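Local coordinates for putative endonuclease/exonuclease/phosphatase family protein (Bacteroides thetaiotaomicron, PDB 3MPR) that is probably a metal-dependent hydrolase of the DNase I-like family, perhaps a nuclease acting on RNA, at residues A[198-203]-A[230-235]; A[122-127]-A[135-140]; A[115-120]-A[144-149]. All blocks are in the same frame, centred on the assembly; numbering follows the deposited sequence. Where two conformers were deposited one is given.

Interaction 1 (A[198-203]-A[230-235]); sequences CDSYEK and IFVSPS
Cys198 and Val232 form an antiparallel hydrogen-bonded pair, Cys198 N giving its proton to Val232 O at 2.8 Å and Cys198 O accepting from Val232 N at 3.0 Å. The Cys198 thiol, with SG anti to the carbonyl carbon (chi1 -59°), reaches across to Pro234, just past the end of strand 228-232, its sulfur 3.8 Å from Pro234 CB. Cys198 O also receives a CA-H...O contact from Phe231 CA and lies at the edge of the Phe231 ring. Asp199, the next residue, makes a non-hydrogen-bonded pair with Phe231 and is at once the N-cap of helix 200-203. Its OD1 takes the Tyr201 amide N from above the carboxylate plane at 2.9 Å, and a water that accepts from Ile230 N lies beside it, while OD2 is held by Tyr188 and a salt bridge to Arg226. With an alanine here, the Tyr201 amide is likely to lose its cap and Arg226 its carboxylate mate. Ser200 then closes the contact: Ser200 N donates to Ile230 O at 3.1 Å, and the serine hydroxyl adds a second bond to that oxygen in one of its two deposited conformers. The backbone bonding thus carries on past the last strand residue into the first helical turn, and the Ser200 amide bond, together with the cap at Asp199, marks the change from edge strand to helix.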
# COMPACT_ATOMS: atom_id res chain seq x y z
N CYS A 198 -17.92 -15.68 1.90
CA CYS A 198 -17.99 -14.57 0.95
C CYS A 198 -16.62 -14.28 0.38
O CYS A 198 -15.63 -14.32 1.10
CB CYS A 198 -18.48 -13.31 1.67
SG CYS A 198 -20.12 -13.54 2.44
N ASP A 199 -16.57 -13.94 -0.91
CA ASP A 199 -15.33 -13.48 -1.53
C ASP A 199 -15.11 -12.01 -1.15
O ASP A 199 -15.95 -11.17 -1.44
CB ASP A 199 -15.48 -13.60 -3.06
CG ASP A 199 -14.22 -13.23 -3.79
OD1 ASP A 199 -13.24 -12.78 -3.14
OD2 ASP A 199 -14.19 -13.39 -5.03
N SER A 200 -14.00 -11.70 -0.49
CA SER A 200 -13.67 -10.33 -0.10
C SER A 200 -13.65 -9.39 -1.30
O SER A 200 -13.94 -8.21 -1.18
CB SER A 200 -12.29 -10.25 0.57
OG SER A 200 -12.25 -10.93 1.82
N TYR A 201 -13.25 -9.92 -2.46
CA TYR A 201 -13.26 -9.10 -3.68
C TYR A 201 -14.66 -8.58 -3.97
O TYR A 201 -14.84 -7.42 -4.36
CB TYR A 201 -12.74 -9.90 -4.87
CG TYR A 201 -12.86 -9.16 -6.18
CD1 TYR A 201 -14.01 -9.27 -6.97
CD2 TYR A 201 -11.83 -8.33 -6.63
CE1 TYR A 201 -14.13 -8.57 -8.18
CE2 TYR A 201 -11.94 -7.64 -7.84
CZ TYR A 201 -13.09 -7.77 -8.60
OH TYR A 201 -13.21 -7.08 -9.79
N GLU A 202 -15.64 -9.45 -3.77
CA GLU A 202 -17.02 -9.10 -4.10
C GLU A 202 -17.70 -8.30 -2.99
O GLU A 202 -18.51 -7.42 -3.26
CB GLU A 202 -17.86 -10.35 -4.42
CG GLU A 202 -17.36 -11.16 -5.60
CD GLU A 202 -17.56 -10.46 -6.95
OE1 GLU A 202 -18.28 -9.45 -7.02
OE2 GLU A 202 -16.97 -10.94 -7.94
N LYS A 203 -17.37 -8.61 -1.74
CA LYS A 203 -18.13 -8.02 -0.63
C LYS A 203 -17.54 -6.74 -0.03
O LYS A 203 -18.20 -6.07 0.76
CB LYS A 203 -18.37 -9.06 0.46
CG LYS A 203 -19.14 -10.28 -0.03
CD LYS A 203 -20.34 -9.88 -0.88
CE LYS A 203 -21.07 -11.09 -1.43
NZ LYS A 203 -22.15 -10.70 -2.39
N ILE A 230 -9.28 -14.36 -0.52
CA ILE A 230 -9.56 -14.38 0.90
C ILE A 230 -11.07 -14.51 1.06
O ILE A 230 -11.81 -13.59 0.71
CB ILE A 230 -9.03 -13.13 1.61
CG1 ILE A 230 -7.50 -13.05 1.42
CG2 ILE A 230 -9.39 -13.14 3.09
CD1 ILE A 230 -6.83 -11.87 2.16
N PHE A 231 -11.53 -15.66 1.55
CA PHE A 231 -12.94 -15.91 1.79
C PHE A 231 -13.20 -15.73 3.27
O PHE A 231 -12.35 -16.10 4.10
CB PHE A 231 -13.30 -17.35 1.40
CG PHE A 231 -13.15 -17.65 -0.07
CD1 PHE A 231 -14.07 -17.17 -0.99
CD2 PHE A 231 -12.12 -18.46 -0.52
CE1 PHE A 231 -13.95 -17.46 -2.34
CE2 PHE A 231 -11.99 -18.76 -1.87
CZ PHE A 231 -12.91 -18.27 -2.78
N VAL A 232 -14.35 -15.17 3.63
CA VAL A 232 -14.66 -14.95 5.04
C VAL A 232 -16.10 -15.32 5.36
O VAL A 232 -16.96 -15.28 4.49
CB VAL A 232 -14.43 -13.48 5.47
CG1 VAL A 232 -12.97 -13.07 5.26
CG2 VAL A 232 -15.35 -12.53 4.71
N SER A 233 -16.37 -15.65 6.61
CA SER A 233 -17.75 -15.87 7.02
C SER A 233 -18.54 -14.57 6.80
O SER A 233 -18.00 -13.48 6.91
CB SER A 233 -17.81 -16.29 8.50
OG SER A 233 -17.06 -17.47 8.74
N PRO A 234 -19.84 -14.69 6.48
CA PRO A 234 -20.62 -13.47 6.20
C PRO A 234 -20.76 -12.58 7.43
O PRO A 234 -21.16 -11.43 7.30
CB PRO A 234 -21.99 -14.00 5.77
CG PRO A 234 -21.80 -15.47 5.52
CD PRO A 234 -20.63 -15.92 6.33
N SER A 235 -20.43 -13.11 8.61
CA SER A 235 -20.49 -12.31 9.84
C SER A 235 -19.41 -11.23 9.90
O SER A 235 -19.54 -10.25 10.64
CB SER A 235 -20.42 -13.22 11.07
OG SER A 235 -19.28 -14.05 11.02
O HOH W 1 -10.49 -12.30 -2.02

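Interaction 2 (A[122-127]-A[135-140]); sequences CSWGHF and EFLFFN
His126 and Glu135 meet through their side chains near the turn end of two antiparallel strands: NE2 donates to Glu135 OE1 at 2.7 Å, using the anti lone pair of the carboxylate, with the oxygen tilted 20° from the imidazole plane. The histidine reaches it because CG stands anti to the backbone N (chi1 174°), and Leu137 CD2 packs against His126 CB at 3.7 Å. On the opposite face of the sheet, Phe127 CB sits over the Phe136 ring in a CH-pi contact, 4.0 Å from its centroid, while the two rings are slid so far apart that they barely overlap. Phe127 CE1 also touches Phe138 CB. Back on the His126 face, Trp124 and Phe139 run side by side, Trp124 CB 3.6 Å from Phe139 CD2, and Cys122 SG approaches the Phe139 ring in its plane, at the edge.

Beneath these side chains, Ser123–Asn140, Gly125–Phe138 and Phe127–Phe136 form hydrogen-bonded pairs, each with two backbone bonds; in the central pair Phe138 N reaches Gly125 O at 2.9 Å. Gly125 leaves room for the Phe127 ring, since a side chain there would run into Phe127 CE1. Farther out, Phe127 meets Tyr88 edge-to-face and also touches Ile46, whereas Leu165 covers Trp124 and Phe139. The amide of Asn140 is buried and held by Thr176, Gln50 and the backbone of Thr49; Ser123 OG is paired with Asp100. The strands form a beta hairpin within one of the two sheets of the DNase I-like sandwich, with Phe127 and Phe138 facing the other sheet and Asn140 about 10 Å, side chain to side chain, from the magnesium-binding Glu51.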
# COMPACT_ATOMS: atom_id res chain seq x y z
N CYS A 122 -3.78 -28.01 4.15
CA CYS A 122 -4.43 -26.84 4.70
C CYS A 122 -3.99 -26.73 6.16
O CYS A 122 -4.14 -27.68 6.93
CB CYS A 122 -5.95 -26.97 4.61
SG CYS A 122 -6.83 -25.61 5.39
N SER A 123 -3.42 -25.58 6.52
CA SER A 123 -3.03 -25.32 7.90
C SER A 123 -3.97 -24.28 8.48
O SER A 123 -4.46 -23.40 7.78
CB SER A 123 -1.58 -24.82 7.98
OG SER A 123 -0.68 -25.78 7.45
N TRP A 124 -4.22 -24.37 9.78
CA TRP A 124 -5.19 -23.49 10.39
C TRP A 124 -4.79 -23.17 11.82
O TRP A 124 -3.98 -23.88 12.44
CB TRP A 124 -6.58 -24.13 10.35
CG TRP A 124 -6.63 -25.45 11.11
CD1 TRP A 124 -6.35 -26.69 10.62
CD2 TRP A 124 -6.92 -25.61 12.50
NE1 TRP A 124 -6.47 -27.63 11.63
CE2 TRP A 124 -6.83 -26.99 12.79
CE3 TRP A 124 -7.28 -24.73 13.52
CZ2 TRP A 124 -7.07 -27.50 14.07
CZ3 TRP A 124 -7.52 -25.23 14.78
CH2 TRP A 124 -7.41 -26.60 15.05
N GLY A 125 -5.35 -22.09 12.32
CA GLY A 125 -5.22 -21.74 13.72
C GLY A 125 -6.53 -21.18 14.21
O GLY A 125 -7.22 -20.48 13.47
N HIS A 126 -6.88 -21.51 15.44
CA HIS A 126 -7.95 -20.86 16.18
C HIS A 126 -7.28 -19.76 16.99
O HIS A 126 -6.54 -20.05 17.94
CB HIS A 126 -8.62 -21.91 17.08
CG HIS A 126 -9.67 -21.37 18.01
ND1 HIS A 126 -10.52 -22.21 18.71
CD2 HIS A 126 -9.98 -20.11 18.38
CE1 HIS A 126 -11.32 -21.48 19.46
NE2 HIS A 126 -11.01 -20.20 19.29
N PHE A 127 -7.51 -18.51 16.61
CA PHE A 127 -6.84 -17.38 17.26
C PHE A 127 -7.74 -16.61 18.22
O PHE A 127 -8.96 -16.63 18.07
CB PHE A 127 -6.33 -16.39 16.20
CG PHE A 127 -5.20 -16.92 15.38
CD1 PHE A 127 -5.45 -17.65 14.24
CD2 PHE A 127 -3.88 -16.70 15.76
CE1 PHE A 127 -4.42 -18.16 13.49
CE2 PHE A 127 -2.83 -17.21 15.01
CZ PHE A 127 -3.10 -17.94 13.87
N GLU A 135 -12.47 -14.32 19.13
CA GLU A 135 -11.93 -15.59 18.65
C GLU A 135 -12.42 -15.93 17.24
O GLU A 135 -13.57 -15.70 16.91
CB GLU A 135 -12.31 -16.72 19.62
CG GLU A 135 -11.67 -16.56 20.99
CD GLU A 135 -11.97 -17.72 21.92
OE1 GLU A 135 -11.97 -18.88 21.46
OE2 GLU A 135 -12.22 -17.46 23.11
N PHE A 136 -11.52 -16.48 16.42
CA PHE A 136 -11.85 -16.79 15.02
C PHE A 136 -10.94 -17.90 14.51
O PHE A 136 -9.89 -18.17 15.09
CB PHE A 136 -11.72 -15.54 14.12
CG PHE A 136 -10.32 -14.97 14.07
CD1 PHE A 136 -9.47 -15.27 13.01
CD2 PHE A 136 -9.87 -14.11 15.06
CE1 PHE A 136 -8.18 -14.74 12.96
CE2 PHE A 136 -8.60 -13.58 15.02
CZ PHE A 136 -7.74 -13.89 13.97
N LEU A 137 -11.36 -18.56 13.43
CA LEU A 137 -10.53 -19.55 12.76
C LEU A 137 -9.90 -18.90 11.53
O LEU A 137 -10.54 -18.12 10.84
CB LEU A 137 -11.37 -20.74 12.30
CG LEU A 137 -11.99 -21.57 13.43
CD1 LEU A 137 -13.03 -22.56 12.86
CD2 LEU A 137 -10.88 -22.29 14.18
N PHE A 138 -8.64 -19.24 11.27
CA PHE A 138 -7.95 -18.78 10.06
C PHE A 138 -7.39 -20.01 9.35
O PHE A 138 -6.58 -20.72 9.93
CB PHE A 138 -6.81 -17.85 10.48
CG PHE A 138 -6.23 -17.04 9.35
CD1 PHE A 138 -5.36 -17.62 8.43
CD2 PHE A 138 -6.49 -15.68 9.25
CE1 PHE A 138 -4.81 -16.86 7.40
CE2 PHE A 138 -5.93 -14.92 8.22
CZ PHE A 138 -5.10 -15.51 7.30
N PHE A 139 -7.84 -20.25 8.12
CA PHE A 139 -7.39 -21.40 7.33
C PHE A 139 -6.56 -20.90 6.16
O PHE A 139 -6.85 -19.84 5.62
CB PHE A 139 -8.59 -22.13 6.73
CG PHE A 139 -9.46 -22.83 7.74
CD1 PHE A 139 -10.43 -22.14 8.43
CD2 PHE A 139 -9.30 -24.19 7.97
CE1 PHE A 139 -11.24 -22.81 9.35
CE2 PHE A 139 -10.10 -24.85 8.88
CZ PHE A 139 -11.07 -24.16 9.57
N ASN A 140 -5.59 -21.70 5.72
CA ASN A 140 -4.75 -21.33 4.59
C ASN A 140 -4.37 -22.58 3.80
O ASN A 140 -4.06 -23.60 4.39
CB ASN A 140 -3.51 -20.60 5.12
CG ASN A 140 -2.56 -20.19 4.02
OD1 ASN A 140 -2.96 -19.62 3.01
ND2 ASN A 140 -1.27 -20.48 4.23

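Interaction 3 (A[115-120]-A[144-149]); sequences DAVLPR and DHIGKK
Asp144 and Arg120 form a side-on salt bridge, Arg120 NE and Arg120 NH2 both gripping the one oxygen Asp144 OD2, each at 3.0 Å. The carboxylate stands nearly upright to the guanidinium, their planes 76° apart, yet Asp144 OD2 lies in the guanidinium plane and offers Arg120 NE its anti lone pair. Leu118 N adds a third bond to Asp144 OD2. The other oxygen, Asp144 OD1, builds an Asx turn with Ile146 N and an Asx motif with Gly147 N, the latter at 2.8 Å, and also takes Val117 N from above the carboxylate plane at 3.1 Å. Six donors thus surround one buried carboxylate. Its first torsion, CG anti to the backbone N (chi1 -168°), brings the group between both loops.

The start of helix 148-164, with Gly147 as N-cap, is met by a second acid from the other loop: Asp115 OD2 accepts from Lys149 N at 3.1 Å and Asp115 OD1 from Ala150 N, so the carboxylate faces the amide-rich end of the helix. Arg120 NH1 hydrogen-bonds to an unidentified molecule, probably from the crystallisation liquor, and lies close to Arg74. Farther out, Val117 packs against both Ile146 and His145: Val117 CG1 lies 3.7 Å from Ile146 CB, and Val117 CG2 approaches His145 CE1 at 3.5 Å.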
# COMPACT_ATOMS: atom_id res chain seq x y z
N ASP A 115 -8.22 -36.81 -7.60
CA ASP A 115 -7.46 -36.81 -8.85
C ASP A 115 -6.25 -35.85 -8.88
O ASP A 115 -5.73 -35.51 -9.95
CB ASP A 115 -8.40 -36.53 -10.03
CG ASP A 115 -9.07 -35.16 -9.94
OD1 ASP A 115 -8.94 -34.50 -8.89
OD2 ASP A 115 -9.74 -34.75 -10.91
N ALA A 116 -5.79 -35.44 -7.70
CA ALA A 116 -4.68 -34.50 -7.62
C ALA A 116 -3.34 -35.19 -7.90
O ALA A 116 -3.22 -36.40 -7.75
CB ALA A 116 -4.66 -33.83 -6.25
N VAL A 117 -2.33 -34.42 -8.31
CA VAL A 117 -1.01 -34.99 -8.60
C VAL A 117 -0.02 -34.83 -7.44
O VAL A 117 0.93 -35.61 -7.32
CB VAL A 117 -0.39 -34.40 -9.88
CG1 VAL A 117 -1.24 -34.76 -11.09
CG2 VAL A 117 -0.24 -32.89 -9.75
N LEU A 118 -0.22 -33.82 -6.60
CA LEU A 118 0.63 -33.62 -5.43
C LEU A 118 -0.18 -33.60 -4.14
O LEU A 118 -1.35 -33.22 -4.16
CB LEU A 118 1.44 -32.32 -5.58
CG LEU A 118 2.79 -32.36 -6.30
CD1 LEU A 118 2.74 -33.23 -7.54
CD2 LEU A 118 3.25 -30.96 -6.65
N PRO A 119 0.43 -34.00 -3.02
CA PRO A 119 -0.27 -33.79 -1.74
C PRO A 119 -0.42 -32.31 -1.49
O PRO A 119 0.43 -31.52 -1.89
CB PRO A 119 0.68 -34.40 -0.71
CG PRO A 119 2.04 -34.31 -1.37
CD PRO A 119 1.78 -34.57 -2.83
N ARG A 120 -1.52 -31.92 -0.85
CA ARG A 120 -1.83 -30.51 -0.64
C ARG A 120 -2.31 -30.37 0.79
O ARG A 120 -3.10 -31.19 1.26
CB ARG A 120 -2.91 -30.05 -1.62
CG ARG A 120 -2.57 -30.29 -3.08
CD ARG A 120 -1.47 -29.36 -3.56
NE ARG A 120 -1.17 -29.55 -4.98
CZ ARG A 120 -0.49 -28.69 -5.73
NH1 ARG A 120 -0.03 -27.56 -5.21
NH2 ARG A 120 -0.27 -28.96 -7.02
N ASP A 144 -4.51 -28.10 -5.71
CA ASP A 144 -3.79 -28.83 -6.75
C ASP A 144 -4.11 -28.23 -8.11
O ASP A 144 -5.23 -27.77 -8.34
CB ASP A 144 -4.16 -30.32 -6.73
CG ASP A 144 -3.23 -31.15 -7.59
OD1 ASP A 144 -3.66 -31.61 -8.67
OD2 ASP A 144 -2.07 -31.33 -7.19
N HIS A 145 -3.14 -28.22 -9.02
CA HIS A 145 -3.35 -27.57 -10.32
C HIS A 145 -3.99 -28.50 -11.36
O HIS A 145 -4.59 -28.02 -12.32
CB HIS A 145 -2.04 -27.00 -10.86
CG HIS A 145 -0.95 -28.01 -11.01
ND1 HIS A 145 -0.48 -28.76 -9.95
CD2 HIS A 145 -0.24 -28.41 -12.09
CE1 HIS A 145 0.47 -29.57 -10.37
NE2 HIS A 145 0.64 -29.37 -11.67
N ILE A 146 -3.87 -29.80 -11.15
CA ILE A 146 -4.38 -30.80 -12.09
C ILE A 146 -5.74 -31.37 -11.70
O ILE A 146 -6.63 -31.51 -12.54
CB ILE A 146 -3.42 -32.00 -12.23
CG1 ILE A 146 -2.04 -31.55 -12.75
CG2 ILE A 146 -4.03 -33.08 -13.12
CD1 ILE A 146 -2.09 -30.72 -14.01
N GLY A 147 -5.90 -31.70 -10.42
CA GLY A 147 -7.10 -32.39 -9.96
C GLY A 147 -8.32 -31.52 -9.77
O GLY A 147 -8.49 -30.89 -8.73
N LYS A 148 -9.18 -31.48 -10.78
CA LYS A 148 -10.41 -30.69 -10.70
C LYS A 148 -11.34 -31.26 -9.63
O LYS A 148 -11.89 -30.53 -8.80
CB LYS A 148 -11.11 -30.67 -12.06
CG LYS A 148 -12.38 -29.83 -12.10
CD LYS A 148 -13.02 -29.91 -13.48
CE LYS A 148 -14.03 -28.80 -13.70
NZ LYS A 148 -14.99 -28.71 -12.57
N LYS A 149 -11.54 -32.57 -9.64
CA LYS A 149 -12.39 -33.17 -8.63
C LYS A 149 -11.81 -32.88 -7.25
O LYS A 149 -12.55 -32.57 -6.31
CB LYS A 149 -12.51 -34.69 -8.83
CG LYS A 149 -13.38 -35.34 -7.76
CD LYS A 149 -13.69 -36.80 -8.09
CE LYS A 149 -14.78 -37.33 -7.16
NZ LYS A 149 -14.70 -38.81 -7.04
O HOH W 2 -9.50 -33.47 -13.06

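How the interactions relate
Interactions 1 and 2 lie in one six-stranded sheet of the sandwich. Their centres are 15 Å apart and they do not touch; strand 173-178 runs between them, with interaction 1 pairing the edge strand 198-199 and interaction 2 the hairpin. Interaction 3 adjoins interaction 2 in sequence at both ends: segment 115-120 leads into the first hairpin strand, and the second strand runs on to 144-149, so the loops meet beyond the hairpin, centres 23 Å apart. Magnesium-binding Glu51, its metal absent here, lies about 7 Å from Arg120 and 10 Å from Asn140, side chain to side chain. Interaction 1 is remote from that site.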